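Local coordinates for protein glycosyl hydrolase (Streptomyces cattleya, PDB 7LR8) that probably hydrolyses the Manβ1-4GlcNAc disaccharide of the N-glycan core, as a family GH5 (subfamily 18) glycosidase working in N-glycan degradation, at residues S102-P107 with N155-H160; E171-W176 with H207-A212. The protein carries 1 engineered substitution. All blocks are in the same frame, centred on the assembly; numbering follows the deposited sequence.

Interaction 1 of 2, residues S102-P107 with N155-H160; sequences SFDFLP and NQFSGH. With NAG (2-acetamido-2-deoxy-beta-D-glucopyranose), chain D.
Beside the N-acetylglucosamine site of the glycan pocket, the carboxylate of Asp104 on strand 103-104 meets Gln156 and Phe157, which follow the end of strand 145-152. Gln156 NE2 donates to Asp104 OD1 at 2.9 Å, but the N-H bends to 127°, a weak bond, and the amide and carboxylate planes lie 62° apart. The glutamine chain turns sharply at chi2 (99°), which carries NE2 back over the centre of its neighbour's ring, 3.1 Å above the plane of Phe157. Asp104 CG comes obliquely to the same ring, 3.4 Å from Phe157 CE1, while Leu106 slides past with Leu106 CD2 3.7 Å from Phe157 CE1. The firmer polar partners lie outside: Asp104 OD2 bonds to His162 and to Thr112 of the second subunit, and Gln156 OE1 to Trp113 of that subunit. With an alanine here, His99 ND1, His162 and Thr112 of the second subunit would probably be left without their carboxylate partner and the His99 imidazole freer to turn. Asp104 OD1 accepts from His99 ND1, which probably fixes the imidazole's rotation with NE2 bonded to the sugar, consistent with a second-shell role for Asp104 in holding His99.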
loop_
_atom_site.group_PDB
_atom_site.type_symbol
_atom_site.label_atom_id
_atom_site.label_comp_id
_atom_site.label_asym_id
_atom_site.label_seq_id
_atom_site.Cartn_x
_atom_site.Cartn_y
_atom_site.Cartn_z
ATOM N N SER B 102 11.929 -7.393 0.078
ATOM C CA SER B 102 11.627 -7.139 1.497
ATOM C C SER B 102 10.388 -6.277 1.698
ATOM O O SER B 102 9.919 -6.164 2.831
ATOM C CB SER B 102 12.797 -6.512 2.281
ATOM O OG SER B 102 12.878 -5.112 2.040
ATOM N N PHE B 103 9.846 -5.674 0.644
ATOM C CA PHE B 103 8.637 -4.857 0.710
ATOM C C PHE B 103 7.402 -5.625 0.245
ATOM O O PHE B 103 7.424 -6.301 -0.793
ATOM C CB PHE B 103 8.783 -3.602 -0.156
ATOM C CG PHE B 103 9.911 -2.713 0.259
ATOM C CD1 PHE B 103 9.745 -1.801 1.293
ATOM C CD2 PHE B 103 11.160 -2.802 -0.376
ATOM C CE1 PHE B 103 10.801 -0.984 1.686
ATOM C CE2 PHE B 103 12.200 -1.981 0.001
ATOM C CZ PHE B 103 12.022 -1.072 1.043
ATOM N N ASP B 104 6.308 -5.465 0.988
ATOM C CA ASP B 104 4.993 -5.962 0.591
ATOM C C ASP B 104 4.194 -4.819 -0.019
ATOM O O ASP B 104 3.958 -3.798 0.644
ATOM C CB ASP B 104 4.229 -6.529 1.789
ATOM C CG ASP B 104 4.787 -7.847 2.289
ATOM O OD1 ASP B 104 5.481 -8.566 1.524
ATOM O OD2 ASP B 104 4.501 -8.167 3.463
ATOM N N PHE B 105 3.722 -5.018 -1.255
ATOM C CA PHE B 105 2.886 -4.050 -1.967
ATOM C C PHE B 105 1.464 -4.602 -1.995
ATOM O O PHE B 105 1.111 -5.397 -2.872
ATOM C CB PHE B 105 3.439 -3.793 -3.369
ATOM C CG PHE B 105 4.798 -3.140 -3.346
ATOM C CD1 PHE B 105 4.922 -1.775 -3.149
ATOM C CD2 PHE B 105 5.944 -3.908 -3.451
ATOM C CE1 PHE B 105 6.178 -1.161 -3.082
ATOM C CE2 PHE B 105 7.201 -3.310 -3.394
ATOM C CZ PHE B 105 7.314 -1.935 -3.209
ATOM N N LEU B 106 0.651 -4.182 -1.023
ATOM C CA LEU B 106 -0.702 -4.714 -0.892
ATOM C C LEU B 106 -1.730 -3.643 -1.205
ATOM O O LEU B 106 -1.618 -2.522 -0.693
ATOM C CB LEU B 106 -0.922 -5.254 0.525
ATOM C CG LEU B 106 -0.069 -6.466 0.921
ATOM C CD1 LEU B 106 -0.029 -6.628 2.444
ATOM C CD2 LEU B 106 -0.577 -7.739 0.242
ATOM N N PRO B 107 -2.743 -3.937 -2.029
ATOM C CA PRO B 107 -3.749 -2.915 -2.337
ATOM C C PRO B 107 -4.545 -2.536 -1.096
ATOM O O PRO B 107 -4.780 -3.358 -0.207
ATOM C CB PRO B 107 -4.643 -3.592 -3.386
ATOM C CG PRO B 107 -3.797 -4.733 -3.942
ATOM C CD PRO B 107 -2.967 -5.188 -2.776
ATOM N N ASN B 155 3.712 -17.227 -1.774
ATOM C CA ASN B 155 3.649 -18.067 -0.580
ATOM C C ASN B 155 4.216 -17.385 0.657
ATOM O O ASN B 155 3.926 -17.834 1.771
ATOM C CB ASN B 155 4.374 -19.409 -0.802
ATOM C CG ASN B 155 5.894 -19.272 -1.031
ATOM O OD1 ASN B 155 6.366 -18.405 -1.771
ATOM N ND2 ASN B 155 6.649 -20.158 -0.405
ATOM N N GLN B 156 5.030 -16.333 0.506
ATOM C CA GLN B 156 5.566 -15.697 1.708
ATOM C C GLN B 156 4.494 -14.967 2.516
ATOM O O GLN B 156 4.755 -14.619 3.667
ATOM C CB GLN B 156 6.716 -14.739 1.352
ATOM C CG GLN B 156 6.282 -13.445 0.660
ATOM C CD GLN B 156 6.189 -12.260 1.598
ATOM O OE1 GLN B 156 7.054 -12.045 2.438
ATOM N NE2 GLN B 156 5.124 -11.477 1.449
ATOM N N PHE B 157 3.296 -14.761 1.964
ATOM C CA PHE B 157 2.207 -14.185 2.741
ATOM C C PHE B 157 1.464 -15.214 3.581
ATOM O O PHE B 157 0.578 -14.825 4.354
ATOM C CB PHE B 157 1.198 -13.488 1.816
ATOM C CG PHE B 157 1.716 -12.218 1.196
ATOM C CD1 PHE B 157 1.728 -11.031 1.928
ATOM C CD2 PHE B 157 2.163 -12.203 -0.128
ATOM C CE1 PHE B 157 2.191 -9.855 1.360
ATOM C CE2 PHE B 157 2.639 -11.036 -0.700
ATOM C CZ PHE B 157 2.647 -9.855 0.047
ATOM N N SER B 158 1.787 -16.505 3.447
ATOM C CA SER B 158 0.879 -17.563 3.869
ATOM C C SER B 158 1.183 -18.128 5.249
ATOM O O SER B 158 0.376 -18.912 5.769
ATOM C CB SER B 158 0.860 -18.702 2.827
ATOM O OG SER B 158 2.019 -19.516 2.879
ATOM N N GLY B 159 2.289 -17.735 5.868
ATOM C CA GLY B 159 2.590 -18.241 7.195
ATOM C C GLY B 159 3.907 -17.701 7.709
ATOM O O GLY B 159 4.499 -16.782 7.135
ATOM N N HIS B 160 4.338 -18.281 8.824
ATOM C CA HIS B 160 5.626 -17.946 9.419
ATOM C C HIS B 160 6.734 -18.011 8.363
ATOM O O HIS B 160 6.725 -18.911 7.505
ATOM C CB HIS B 160 5.924 -18.917 10.566
ATOM C CG HIS B 160 7.259 -18.708 11.215
ATOM N ND1 HIS B 160 8.421 -19.275 10.734
ATOM C CD2 HIS B 160 7.614 -17.994 12.309
ATOM C CE1 HIS B 160 9.435 -18.917 11.503
ATOM N NE2 HIS B 160 8.972 -18.138 12.465
HETATM C C1 NAG D . 13.176 -13.870 1.600
HETATM C C2 NAG D . 13.030 -12.388 1.257
HETATM C C3 NAG D . 12.548 -12.217 -0.190
HETATM C C4 NAG D . 13.414 -13.017 -1.162
HETATM C C5 NAG D . 13.462 -14.469 -0.680
HETATM C C6 NAG D . 14.314 -15.394 -1.513
HETATM C C7 NAG D . 12.380 -10.612 2.839
HETATM C C8 NAG D . 11.305 -10.118 3.768
HETATM N N2 NAG D . 12.110 -11.748 2.185
HETATM O O1 NAG D . 13.735 -13.985 2.866
HETATM O O3 NAG D . 12.549 -10.841 -0.545
HETATM O O4 NAG D . 12.840 -12.908 -2.464
HETATM O O5 NAG D . 14.012 -14.503 0.643
HETATM O O6 NAG D . 14.167 -16.741 -1.081
HETATM O O7 NAG D . 13.438 -10.004 2.683
#

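Interaction 2 of 2, residues E171-W176 with H207-A212; sequences EQAGDW and HPFTPA
Ala173 of helix 170-187 sets its methyl squarely on the ring of Phe209, a clear CH-pi contact. Ala173 CB stands 3.9 Å from the centroid of the Phe209 ring and only 8° off the ring normal, so it is centred over the face and lies about equally far from several ring carbons, with CZ and CE1 both at 4.0 Å. The ring gets there by its torsions. Phe209 leaves its backbone alongside the helix, and chi1 of -77°, with CG beside the backbone N, swings the ring end in and turns its face to the methyl. The same pose brings the rim of the ring toward Trp176, about one turn further along the helix. There Trp176 CG is anti to the backbone N (chi1 -179°), which goes with CE3 of its six-membered ring lying 4.4 Å from Phe209 CZ, near the plane of the phenyl ring; the indole receives CZ obliquely. Pro208 contributes through its backbone, its carbonyl O lying 3.9 Å from Ala173 CB; that oxygen is buried with no hydrogen-bonding partner in the model. The indole is fixed by NE1 bonding to Gln128 of helix 122-139, and Phe119 meets it edge-to-face. Arg373 bonds to the carbonyls of His207 and Phe209, and Thr210 OG1, at the N-cap of helix 211-216, accepts from His213 N. In the (beta/alpha)8 barrel of family GH5, the contact fastens the N-terminal part of helix 170-187, which follows strand 145-152, to the segment between strands 194-196 and 221-225 that leads into helix 211-216.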
loop_
_atom_site.group_PDB
_atom_site.type_symbol
_atom_site.label_atom_id
_atom_site.label_comp_id
_atom_site.label_asym_id
_atom_site.label_seq_id
_atom_site.Cartn_x
_atom_site.Cartn_y
_atom_site.Cartn_z
ATOM N N GLU B 171 -4.624 -27.491 1.070
ATOM C CA GLU B 171 -5.693 -27.697 0.097
ATOM C C GLU B 171 -6.206 -26.371 -0.456
ATOM O O GLU B 171 -6.492 -26.261 -1.656
ATOM C CB GLU B 171 -6.842 -28.494 0.720
ATOM C CG GLU B 171 -7.901 -28.924 -0.291
ATOM C CD GLU B 171 -9.285 -29.078 0.321
ATOM O OE1 GLU B 171 -9.378 -29.238 1.557
ATOM O OE2 GLU B 171 -10.281 -29.038 -0.435
ATOM N N GLN B 172 -6.339 -25.353 0.404
ATOM C CA GLN B 172 -6.774 -24.043 -0.068
ATOM C C GLN B 172 -5.717 -23.394 -0.953
ATOM O O GLN B 172 -6.053 -22.709 -1.927
ATOM C CB GLN B 172 -7.101 -23.135 1.113
ATOM C CG GLN B 172 -8.317 -23.569 1.907
ATOM C CD GLN B 172 -8.479 -22.778 3.191
ATOM O OE1 GLN B 172 -7.501 -22.449 3.856
ATOM N NE2 GLN B 172 -9.721 -22.471 3.548
ATOM N N ALA B 173 -4.440 -23.599 -0.630
ATOM C CA ALA B 173 -3.370 -23.061 -1.467
ATOM C C ALA B 173 -3.417 -23.667 -2.868
ATOM O O ALA B 173 -3.316 -22.949 -3.873
ATOM C CB ALA B 173 -2.010 -23.312 -0.808
ATOM N N GLY B 174 -3.560 -24.993 -2.948
ATOM C CA GLY B 174 -3.632 -25.648 -4.245
ATOM C C GLY B 174 -4.842 -25.214 -5.049
ATOM O O GLY B 174 -4.750 -24.996 -6.262
ATOM N N ASP B 175 -5.994 -25.087 -4.387
ATOM C CA ASP B 175 -7.198 -24.621 -5.070
ATOM C C ASP B 175 -7.019 -23.203 -5.601
ATOM O O ASP B 175 -7.435 -22.897 -6.726
ATOM C CB ASP B 175 -8.403 -24.694 -4.129
ATOM C CG ASP B 175 -8.906 -26.118 -3.915
ATOM O OD1 ASP B 175 -8.620 -26.994 -4.749
ATOM O OD2 ASP B 175 -9.611 -26.355 -2.910
ATOM N N TRP B 176 -6.402 -22.323 -4.803
ATOM C CA TRP B 176 -6.150 -20.951 -5.235
ATOM C C TRP B 176 -5.227 -20.920 -6.446
ATOM O O TRP B 176 -5.492 -20.217 -7.428
ATOM C CB TRP B 176 -5.543 -20.148 -4.082
ATOM C CG TRP B 176 -5.279 -18.720 -4.408
ATOM C CD1 TRP B 176 -6.191 -17.692 -4.417
ATOM C CD2 TRP B 176 -4.024 -18.148 -4.772
ATOM N NE1 TRP B 176 -5.565 -16.515 -4.760
ATOM C CE2 TRP B 176 -4.233 -16.766 -4.976
ATOM C CE3 TRP B 176 -2.732 -18.670 -4.933
ATOM C CZ2 TRP B 176 -3.208 -15.901 -5.359
ATOM C CZ3 TRP B 176 -1.698 -17.801 -5.299
ATOM C CH2 TRP B 176 -1.940 -16.435 -5.502
ATOM N N HIS B 207 4.579 -25.390 6.183
ATOM C CA HIS B 207 4.305 -24.304 5.242
ATOM C C HIS B 207 3.203 -24.730 4.271
ATOM O O HIS B 207 3.232 -25.856 3.766
ATOM C CB HIS B 207 5.593 -23.936 4.493
ATOM C CG HIS B 207 5.461 -22.738 3.603
ATOM N ND1 HIS B 207 5.291 -21.461 4.094
ATOM C CD2 HIS B 207 5.504 -22.624 2.252
ATOM C CE1 HIS B 207 5.231 -20.611 3.082
ATOM N NE2 HIS B 207 5.343 -21.293 1.955
ATOM N N PRO B 208 2.212 -23.869 4.004
ATOM C CA PRO B 208 1.019 -24.323 3.265
ATOM C C PRO B 208 1.287 -24.633 1.808
ATOM O O PRO B 208 0.549 -25.426 1.208
ATOM C CB PRO B 208 0.044 -23.142 3.401
ATOM C CG PRO B 208 0.560 -22.327 4.525
ATOM C CD PRO B 208 2.051 -22.505 4.530
ATOM N N PHE B 209 2.285 -23.996 1.209
ATOM C CA PHE B 209 2.638 -24.259 -0.176
ATOM C C PHE B 209 3.662 -25.379 -0.177
ATOM O O PHE B 209 4.670 -25.298 0.533
ATOM C CB PHE B 209 3.173 -22.994 -0.850
ATOM C CG PHE B 209 2.090 -22.003 -1.225
ATOM C CD1 PHE B 209 1.545 -21.148 -0.273
ATOM C CD2 PHE B 209 1.637 -21.917 -2.535
ATOM C CE1 PHE B 209 0.544 -20.228 -0.625
ATOM C CE2 PHE B 209 0.642 -21.008 -2.897
ATOM C CZ PHE B 209 0.089 -20.161 -1.938
ATOM N N THR B 210 3.378 -26.444 -0.921
ATOM C CA THR B 210 4.118 -27.688 -0.780
ATOM C C THR B 210 5.009 -27.961 -1.987
ATOM O O THR B 210 4.857 -27.339 -3.046
ATOM C CB THR B 210 3.155 -28.869 -0.598
ATOM O OG1 THR B 210 2.411 -29.070 -1.811
ATOM C CG2 THR B 210 2.187 -28.609 0.564
ATOM N N PRO B 211 5.964 -28.889 -1.859
ATOM C CA PRO B 211 6.704 -29.320 -3.056
ATOM C C PRO B 211 5.791 -29.873 -4.135
ATOM O O PRO B 211 6.026 -29.650 -5.328
ATOM C CB PRO B 211 7.651 -30.396 -2.515
ATOM C CG PRO B 211 7.795 -30.086 -1.044
ATOM C CD PRO B 211 6.460 -29.538 -0.629
ATOM N N ALA B 212 4.743 -30.591 -3.743
ATOM C CA ALA B 212 3.807 -31.117 -4.729
ATOM C C ALA B 212 3.131 -29.994 -5.514
ATOM O O ALA B 212 2.946 -30.111 -6.733
ATOM C CB ALA B 212 2.768 -31.998 -4.037
#

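In the fold
Interactions 1 and 2 have their centres 16 Å apart and follow one another in the chain, yet they touch through Asn155 and Ser158. Asn155 ND2 probably hydrogen-bonds to His207 NE2 at 2.9 Å, and Asn155 CB packs 3.4 Å from Phe209 CD1. Ser158 OG lies 3.4 Å from Pro208 CD. The 155-160 segment thus joins the two contacts. Interaction 1 holds Ser102 of the glycan pocket, whose backbone N is 3.6 Å from O3 of the N-acetylglucosamine. Interaction 2 stands further off: the Phe209 side chain is about 9 Å from that of the engineered Ala153 and about 13 Å from a bound N-acetylglucosamine.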